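Local structure of Na-K-Cl cotransporter (Methanosarcina acetivorans, 3G40) at residues N22-E28 against S49-L55; L64-P69 against S83-I87. The protein is probably a chloride:cation symporter of the SLC12A transporter family, represented here by its cytoplasmic C-terminal domain. All coordinates share one frame; numbering follows the deposited sequence.

Contact 1 (22-28 with 49-55) joins two adjacent parallel strands inside the large mixed sheet and is mostly buried; contact 2 (64-69 with 83-87) sets a helix against 81-86, the outermost strand within this chain at that end, and is only partly buried. Their centres lie about 9 Å apart, and strand 49-54 belongs to both neighbourhoods. G54 N probably bonds to T85 O, while L68 CD1 packs on G54 CA at 3.5 Å, where no side chain intervenes. The chemistry differs accordingly: contact 1 combines regular backbone hydrogen bonds and one polar side-chain pair with apolar packing, whereas contact 2, with no hydrogen bond between its segments, is packing and one CH-pi contact.

Contact 1 (N22-E28 against S49-L55); sequences NLLVPVE and SVKLLGL
L23, V25 and V27 each use both backbone groups on segment 49-55. L23 N donates to S49 O at 2.8 Å, and K51 N donates to L23 O at 2.9 Å; V25 repeats this between K51 O and L53 N, and V27 between L53 O and L55 N. This alternation, with N22 to V27 facing S49 to G54 in order, identifies a parallel pair, and the 29° between segment axes is its twist. P26 has no N-H to give, but P26 CA lies 3.3 Å from L53 O in a C-H...O contact, on an oxygen that also accepts V27 N.

The one direct side-chain hydrogen bond between the two segments is at the start of the pair: S49 OG donates to N22 OD1 at 2.6 Å, arriving at a C=O...O angle of 112°. S49 OG sits between its own N and carbonyl carbon (chi1 70°), turned to the same face as N22. A water donates to both S49 OG and L23 O, so the carbonyl has two donors. On this face L24 runs alongside K51, L24 CD1 touching K51 CD at 4.0 Å and reaching L53 CB. On the other face V25 CG2 meets V50 CG1 at 3.9 Å, while L52 CD2 nears V25 CB and V27 CG2.

Further out, N22 ND2 bonds to P110 O, which helps fix the amide's rotation, and E28 OE1 forms a salt bridge with R123. Helix 94-103 packs on the face of L24, P26 and K51, and strand 112-116 flanks 22-27. Within this beta-alpha-beta unit, strand 22-27 to helix 30-44 to strand 49-54, backbone bonding sets the register, hydrocarbon packs the V25, V50, L52 face and, together with N22, S49 and the lysine chain, the L24, L53 face, and the amide-hydroxyl pair gives buried polar atoms at one end their partners.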
ATOM      1  N   ASN A  22      17.398  -9.151 -10.134  1.00 38.42           N
ATOM      2  CA  ASN A  22      17.385 -10.327  -9.267  1.00 41.56           C
ATOM      3  C   ASN A  22      17.663  -9.869  -7.837  1.00 36.70           C
ATOM      4  O   ASN A  22      18.778  -9.484  -7.523  1.00 41.34           O
ATOM      5  CB  ASN A  22      18.439 -11.333  -9.725  1.00 42.54           C
ATOM      6  CG  ASN A  22      18.198 -11.816 -11.140  1.00 47.70           C
ATOM      7  OD1 ASN A  22      17.118 -12.313 -11.462  1.00 45.65           O
ATOM      8  ND2 ASN A  22      19.207 -11.671 -11.999  1.00 50.72           N
ATOM      9  N   LEU A  23      16.632  -9.868  -6.992  1.00 37.14           N
ATOM     10  CA  LEU A  23      16.749  -9.301  -5.654  1.00 33.92           C
ATOM     11  C   LEU A  23      17.055 -10.368  -4.613  1.00 40.66           C
ATOM     12  O   LEU A  23      16.525 -11.473  -4.677  1.00 38.33           O
ATOM     13  CB  LEU A  23      15.442  -8.616  -5.242  1.00 31.94           C
ATOM     14  CG  LEU A  23      14.899  -7.579  -6.224  1.00 33.53           C
ATOM     15  CD1 LEU A  23      13.626  -6.933  -5.661  1.00 35.46           C
ATOM     16  CD2 LEU A  23      15.974  -6.549  -6.498  1.00 34.70           C
ATOM     17  N   LEU A  24      17.902 -10.018  -3.655  1.00 42.82           N
ATOM     18  CA  LEU A  24      18.022 -10.786  -2.423  1.00 44.28           C
ATOM     19  C   LEU A  24      17.284  -9.989  -1.355  1.00 41.48           C
ATOM     20  O   LEU A  24      17.621  -8.832  -1.085  1.00 42.24           O
ATOM     21  CB  LEU A  24      19.489 -10.950  -2.039  1.00 41.15           C
ATOM     22  CG  LEU A  24      19.742 -11.719  -0.742  1.00 44.63           C
ATOM     23  CD1 LEU A  24      19.204 -13.147  -0.856  1.00 41.43           C
ATOM     24  CD2 LEU A  24      21.221 -11.731  -0.453  1.00 44.70           C
ATOM     25  N   VAL A  25      16.255 -10.595  -0.782  1.00 36.08           N
ATOM     26  CA  VAL A  25      15.388  -9.903   0.161  1.00 33.44           C
ATOM     27  C   VAL A  25      15.407 -10.585   1.535  1.00 41.97           C
ATOM     28  O   VAL A  25      14.770 -11.619   1.730  1.00 40.28           O
ATOM     29  CB  VAL A  25      13.928  -9.868  -0.367  1.00 36.95           C
ATOM     30  CG1 VAL A  25      13.028  -9.078   0.581  1.00 36.05           C
ATOM     31  CG2 VAL A  25      13.876  -9.295  -1.793  1.00 37.17           C
ATOM     32  N   PRO A  26      16.121  -9.993   2.502  1.00 39.89           N
ATOM     33  CA  PRO A  26      16.055 -10.548   3.857  1.00 44.45           C
ATOM     34  C   PRO A  26      14.668 -10.337   4.442  1.00 45.49           C
ATOM     35  O   PRO A  26      14.070  -9.272   4.249  1.00 45.81           O
ATOM     36  CB  PRO A  26      17.084  -9.728   4.641  1.00 44.40           C
ATOM     37  CG  PRO A  26      17.815  -8.880   3.623  1.00 44.68           C
ATOM     38  CD  PRO A  26      16.933  -8.768   2.428  1.00 41.38           C
ATOM     39  N   VAL A  27      14.157 -11.347   5.139  1.00 37.24           N
ATOM     40  CA  VAL A  27      12.843 -11.282   5.745  1.00 40.14           C
ATOM     41  C   VAL A  27      12.914 -11.725   7.203  1.00 46.80           C
ATOM     42  O   VAL A  27      13.288 -12.862   7.496  1.00 52.11           O
ATOM     43  CB  VAL A  27      11.865 -12.200   5.014  1.00 44.14           C
ATOM     44  CG1 VAL A  27      10.513 -12.187   5.707  1.00 44.21           C
ATOM     45  CG2 VAL A  27      11.740 -11.788   3.558  1.00 48.39           C
ATOM     46  N   GLU A  28      12.569 -10.826   8.118  1.00 41.77           N
ATOM     47  CA  GLU A  28      12.448 -11.189   9.524  1.00 48.65           C
ATOM     48  C   GLU A  28      10.974 -11.311   9.878  1.00 48.69           C
ATOM     49  O   GLU A  28      10.573 -12.166  10.660  1.00 50.92           O
ATOM     50  CB  GLU A  28      13.119 -10.137  10.406  1.00 54.79           C
ATOM     51  CG  GLU A  28      14.573  -9.905  10.067  1.00 66.28           C
ATOM     52  CD  GLU A  28      15.325  -9.190  11.175  1.00 81.13           C
ATOM     53  OE1 GLU A  28      16.498  -8.827  10.954  1.00 82.47           O
ATOM     54  OE2 GLU A  28      14.747  -8.996  12.265  1.00 89.67           O
ATOM     55  N   SER A  49      13.852 -11.817 -10.632  1.00 34.62           N
ATOM     56  CA  SER A  49      13.672 -12.814  -9.568  1.00 37.82           C
ATOM     57  C   SER A  49      13.771 -12.253  -8.161  1.00 36.45           C
ATOM     58  O   SER A  49      14.369 -11.202  -7.941  1.00 35.22           O
ATOM     59  CB  SER A  49      14.658 -13.977  -9.718  1.00 43.40           C
ATOM     60  OG  SER A  49      15.980 -13.559  -9.428  1.00 47.54           O
ATOM     61  N   VAL A  50      13.206 -12.999  -7.213  1.00 37.36           N
ATOM     62  CA  VAL A  50      13.214 -12.627  -5.809  1.00 35.00           C
ATOM     63  C   VAL A  50      13.629 -13.834  -4.947  1.00 41.86           C
ATOM     64  O   VAL A  50      12.933 -14.842  -4.920  1.00 39.88           O
ATOM     65  CB  VAL A  50      11.821 -12.165  -5.355  1.00 36.99           C
ATOM     66  CG1 VAL A  50      11.816 -11.895  -3.866  1.00 36.46           C
ATOM     67  CG2 VAL A  50      11.374 -10.888  -6.146  1.00 35.45           C
ATOM     68  N   LYS A  51      14.762 -13.721  -4.263  1.00 37.30           N
ATOM     69  CA  LYS A  51      15.171 -14.720  -3.287  1.00 40.58           C
ATOM     70  C   LYS A  51      14.817 -14.254  -1.881  1.00 36.35           C
ATOM     71  O   LYS A  51      15.335 -13.250  -1.403  1.00 44.65           O
ATOM     72  CB  LYS A  51      16.673 -14.991  -3.381  1.00 36.19           C
ATOM     73  CG  LYS A  51      17.133 -16.124  -2.462  1.00 42.90           C
ATOM     74  CD  LYS A  51      18.559 -16.541  -2.800  1.00 54.58           C
ATOM     75  CE  LYS A  51      18.671 -18.057  -2.968  1.00 69.57           C
ATOM     76  NZ  LYS A  51      17.975 -18.814  -1.893  1.00 73.42           N
ATOM     77  N   LEU A  52      13.921 -14.984  -1.226  1.00 35.97           N
ATOM     78  CA  LEU A  52      13.544 -14.648   0.133  1.00 33.80           C
ATOM     79  C   LEU A  52      14.504 -15.304   1.110  1.00 41.70           C
ATOM     80  O   LEU A  52      14.587 -16.518   1.169  1.00 42.07           O
ATOM     81  CB  LEU A  52      12.120 -15.100   0.393  1.00 34.27           C
ATOM     82  CG  LEU A  52      11.130 -14.521  -0.610  1.00 35.56           C
ATOM     83  CD1 LEU A  52       9.757 -15.128  -0.426  1.00 42.96           C
ATOM     84  CD2 LEU A  52      11.073 -12.951  -0.518  1.00 32.46           C
ATOM     85  N   LEU A  53      15.248 -14.485   1.851  1.00 40.43           N
ATOM     86  CA  LEU A  53      16.209 -14.970   2.829  1.00 40.78           C
ATOM     87  C   LEU A  53      15.629 -14.778   4.219  1.00 40.94           C
ATOM     88  O   LEU A  53      15.704 -13.684   4.797  1.00 44.62           O
ATOM     89  CB  LEU A  53      17.541 -14.228   2.692  1.00 40.45           C
ATOM     90  CG  LEU A  53      18.637 -14.548   3.714  1.00 52.67           C
ATOM     91  CD1 LEU A  53      19.038 -16.005   3.630  1.00 53.40           C
ATOM     92  CD2 LEU A  53      19.851 -13.659   3.489  1.00 57.15           C
ATOM     93  N   GLY A  54      15.010 -15.838   4.728  1.00 41.73           N
ATOM     94  CA  GLY A  54      14.358 -15.807   6.019  1.00 43.63           C
ATOM     95  C   GLY A  54      15.350 -15.817   7.154  1.00 52.25           C
ATOM     96  O   GLY A  54      16.194 -16.717   7.260  1.00 55.27           O
ATOM     97  N   LEU A  55      15.238 -14.822   8.024  1.00 46.44           N
ATOM     98  CA  LEU A  55      16.105 -14.729   9.188  1.00 52.84           C
ATOM     99  C   LEU A  55      15.330 -15.055  10.458  1.00 61.19           C
ATOM    100  O   LEU A  55      14.536 -14.246  10.941  1.00 59.55           O
ATOM    101  CB  LEU A  55      16.740 -13.342   9.281  1.00 59.10           C
ATOM    102  CG  LEU A  55      17.445 -12.877   8.006  1.00 63.28           C
ATOM    103  CD1 LEU A  55      17.994 -11.476   8.197  1.00 64.68           C
ATOM    104  CD2 LEU A  55      18.556 -13.846   7.611  1.00 68.47           C
TER
HETATM  105  O   HOH W   1      17.167 -13.232  -6.906  1.00 41.69           O

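Contact 2 (L64-P69 against S83-I87); sequences LLSQLP and SWTII
P69 rests on the indole of W84 in a CH-pi contact. P69 CG is 3.6 Å from the centroid of the W84 six-membered ring and 22° off the ring normal, so it lies over a face. It is displaced toward the rim, and P69 CG comes closest to W84 CZ2, at 3.4 Å; P69 CB lies nearer W84 NE1 and CE2. W84 CG stands between its backbone N and carbonyl carbon, setting the indole against the proline.

The remaining contacts are van der Waals, most of them aliphatic. I86 CD1 lies against L64 CB at 3.6 Å and L65 CD1 at 3.7 Å, the L65 and I86 side chains crossing at about a right angle. With I86 CG1 anti to its carbonyl carbon (chi1 -59°), that methyl is carried onto the backbone of L65. As methyl to ring, L65 CD1 reaches W84 CZ3 obliquely at 4.3 Å. Substituting an alanine at W84 would probably leave P69 CG without the ring face it packs on and L65 CD1 without its neighbour at CZ3. L68 CD1 is a methyl near a carbonyl, 3.9 Å from T85 O.

The helix backbone is bonded at its start: the backbone N atoms of L64 and L65 hydrogen-bond to the carboxylate of D60, and L68 N to L64 O; strand 81-86 bonds instead to strand 49-54, through S83 and T85. The helix segment runs nearly antiparallel to the strand (169°), as expected for the helix of a beta-alpha-beta crossover from strand 49-54 to 81-86. L64 touches P30 and L68 touches L33 of helix 30-44, while W84 packs on L52 of the adjoining strand 49-54.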
ATOM      1  N   LEU A  64       8.436 -18.417   9.795  1.00 62.50           N
ATOM      2  CA  LEU A  64       8.876 -18.210   8.428  1.00 57.17           C
ATOM      3  C   LEU A  64       8.762 -19.495   7.611  1.00 57.05           C
ATOM      4  O   LEU A  64       8.527 -19.447   6.406  1.00 49.58           O
ATOM      5  CB  LEU A  64      10.312 -17.688   8.415  1.00 56.74           C
ATOM      6  CG  LEU A  64      10.482 -16.302   9.042  1.00 55.20           C
ATOM      7  CD1 LEU A  64      11.938 -15.870   9.019  1.00 53.84           C
ATOM      8  CD2 LEU A  64       9.618 -15.307   8.315  1.00 54.69           C
ATOM      9  N   LEU A  65       8.902 -20.648   8.269  1.00 50.19           N
ATOM     10  CA  LEU A  65       8.888 -21.922   7.558  1.00 50.23           C
ATOM     11  C   LEU A  65       7.548 -22.160   6.877  1.00 53.01           C
ATOM     12  O   LEU A  65       7.487 -22.780   5.814  1.00 54.80           O
ATOM     13  CB  LEU A  65       9.233 -23.091   8.503  1.00 56.06           C
ATOM     14  CG  LEU A  65       9.787 -24.369   7.858  1.00 61.98           C
ATOM     15  CD1 LEU A  65      11.153 -24.123   7.212  1.00 66.13           C
ATOM     16  CD2 LEU A  65       9.884 -25.497   8.883  1.00 67.29           C
ATOM     17  N   SER A  66       6.479 -21.660   7.487  1.00 54.78           N
ATOM     18  CA  SER A  66       5.140 -21.791   6.920  1.00 63.42           C
ATOM     19  C   SER A  66       4.814 -20.720   5.872  1.00 66.40           C
ATOM     20  O   SER A  66       4.141 -20.993   4.874  1.00 72.25           O
ATOM     21  CB  SER A  66       4.098 -21.743   8.034  1.00 71.24           C
ATOM     22  OG  SER A  66       4.302 -22.793   8.961  1.00 73.33           O
ATOM     23  N   GLN A  67       5.297 -19.503   6.095  1.00 55.76           N
ATOM     24  CA  GLN A  67       4.890 -18.365   5.271  1.00 52.14           C
ATOM     25  C   GLN A  67       5.761 -18.114   4.037  1.00 47.28           C
ATOM     26  O   GLN A  67       5.245 -17.756   2.978  1.00 50.75           O
ATOM     27  CB  GLN A  67       4.810 -17.093   6.122  1.00 60.99           C
ATOM     28  CG  GLN A  67       3.820 -17.190   7.271  1.00 71.39           C
ATOM     29  CD  GLN A  67       3.197 -15.851   7.619  1.00 78.76           C
ATOM     30  OE1 GLN A  67       2.791 -15.089   6.736  1.00 83.74           O
ATOM     31  NE2 GLN A  67       3.106 -15.560   8.912  1.00 82.40           N
ATOM     32  N   LEU A  68       7.076 -18.275   4.171  1.00 38.71           N
ATOM     33  CA  LEU A  68       7.974 -17.976   3.054  1.00 45.29           C
ATOM     34  C   LEU A  68       7.725 -18.819   1.803  1.00 41.74           C
ATOM     35  O   LEU A  68       7.735 -18.290   0.692  1.00 41.99           O
ATOM     36  CB  LEU A  68       9.453 -18.037   3.469  1.00 44.94           C
ATOM     37  CG  LEU A  68       9.976 -16.893   4.337  1.00 54.72           C
ATOM     38  CD1 LEU A  68      11.487 -16.900   4.315  1.00 56.90           C
ATOM     39  CD2 LEU A  68       9.440 -15.531   3.871  1.00 47.05           C
ATOM     40  N   PRO A  69       7.509 -20.133   1.966  1.00 41.67           N
ATOM     41  CA  PRO A  69       7.253 -20.933   0.766  1.00 39.13           C
ATOM     42  C   PRO A  69       5.991 -20.483   0.052  1.00 39.28           C
ATOM     43  O   PRO A  69       5.941 -20.513  -1.175  1.00 40.79           O
ATOM     44  CB  PRO A  69       7.051 -22.345   1.326  1.00 46.82           C
ATOM     45  CG  PRO A  69       7.802 -22.339   2.594  1.00 47.21           C
ATOM     46  CD  PRO A  69       7.625 -20.977   3.170  1.00 43.12           C
ATOM     47  N   SER A  83      12.756 -18.019  -5.048  1.00 36.48           N
ATOM     48  CA  SER A  83      13.214 -19.120  -4.208  1.00 36.20           C
ATOM     49  C   SER A  83      13.237 -18.595  -2.773  1.00 40.70           C
ATOM     50  O   SER A  83      13.063 -17.401  -2.538  1.00 37.61           O
ATOM     51  CB  SER A  83      14.610 -19.565  -4.650  1.00 40.63           C
ATOM     52  OG  SER A  83      15.519 -18.479  -4.597  1.00 47.01           O
ATOM     53  N   TRP A  84      13.421 -19.483  -1.807  1.00 37.50           N
ATOM     54  CA  TRP A  84      13.434 -19.050  -0.430  1.00 39.01           C
ATOM     55  C   TRP A  84      14.378 -19.960   0.342  1.00 42.14           C
ATOM     56  O   TRP A  84      14.620 -21.106  -0.042  1.00 39.07           O
ATOM     57  CB  TRP A  84      12.016 -19.110   0.171  1.00 37.08           C
ATOM     58  CG  TRP A  84      11.440 -20.491   0.181  1.00 36.60           C
ATOM     59  CD1 TRP A  84      10.749 -21.101  -0.826  1.00 37.74           C
ATOM     60  CD2 TRP A  84      11.514 -21.446   1.256  1.00 40.32           C
ATOM     61  NE1 TRP A  84      10.401 -22.382  -0.446  1.00 41.75           N
ATOM     62  CE2 TRP A  84      10.855 -22.615   0.824  1.00 43.35           C
ATOM     63  CE3 TRP A  84      12.080 -21.423   2.532  1.00 40.09           C
ATOM     64  CZ2 TRP A  84      10.739 -23.764   1.633  1.00 47.97           C
ATOM     65  CZ3 TRP A  84      11.972 -22.574   3.336  1.00 47.87           C
ATOM     66  CH2 TRP A  84      11.296 -23.714   2.881  1.00 44.36           C
ATOM     67  N   THR A  85      14.941 -19.432   1.413  1.00 38.49           N
ATOM     68  CA  THR A  85      15.702 -20.275   2.333  1.00 45.33           C
ATOM     69  C   THR A  85      15.473 -19.676   3.709  1.00 50.54           C
ATOM     70  O   THR A  85      15.003 -18.539   3.824  1.00 43.72           O
ATOM     71  CB  THR A  85      17.202 -20.290   1.984  1.00 49.84           C
ATOM     72  OG1 THR A  85      17.888 -21.209   2.840  1.00 64.75           O
ATOM     73  CG2 THR A  85      17.809 -18.920   2.177  1.00 51.34           C
ATOM     74  N   ILE A  86      15.782 -20.431   4.753  1.00 45.07           N
ATOM     75  CA  ILE A  86      15.671 -19.909   6.105  1.00 59.44           C
ATOM     76  C   ILE A  86      17.002 -19.973   6.852  1.00 64.37           C
ATOM     77  O   ILE A  86      17.635 -21.031   6.947  1.00 59.19           O
ATOM     78  CB  ILE A  86      14.556 -20.603   6.901  1.00 70.39           C
ATOM     79  CG1 ILE A  86      13.224 -20.421   6.180  1.00 67.67           C
ATOM     80  CG2 ILE A  86      14.487 -20.044   8.312  1.00 76.59           C
ATOM     81  CD1 ILE A  86      12.026 -20.560   7.066  1.00 66.25           C
ATOM     82  N   ILE A  87      17.396 -18.811   7.366  1.00 74.99           N
ATOM     83  CA  ILE A  87      18.668 -18.563   8.044  1.00 76.91           C
ATOM     84  C   ILE A  87      19.886 -19.120   7.323  1.00 78.69           C
ATOM     85  O   ILE A  87      20.607 -18.366   6.668  1.00 76.56           O
ATOM     86  CB  ILE A  87      18.636 -18.977   9.529  1.00 75.02           C
ATOM     87  CG1 ILE A  87      18.267 -20.450   9.694  1.00 80.11           C
ATOM     88  CG2 ILE A  87      17.639 -18.123  10.279  1.00 53.85           C
ATOM     89  CD1 ILE A  87      18.087 -20.869  11.144  1.00 85.54           C
TER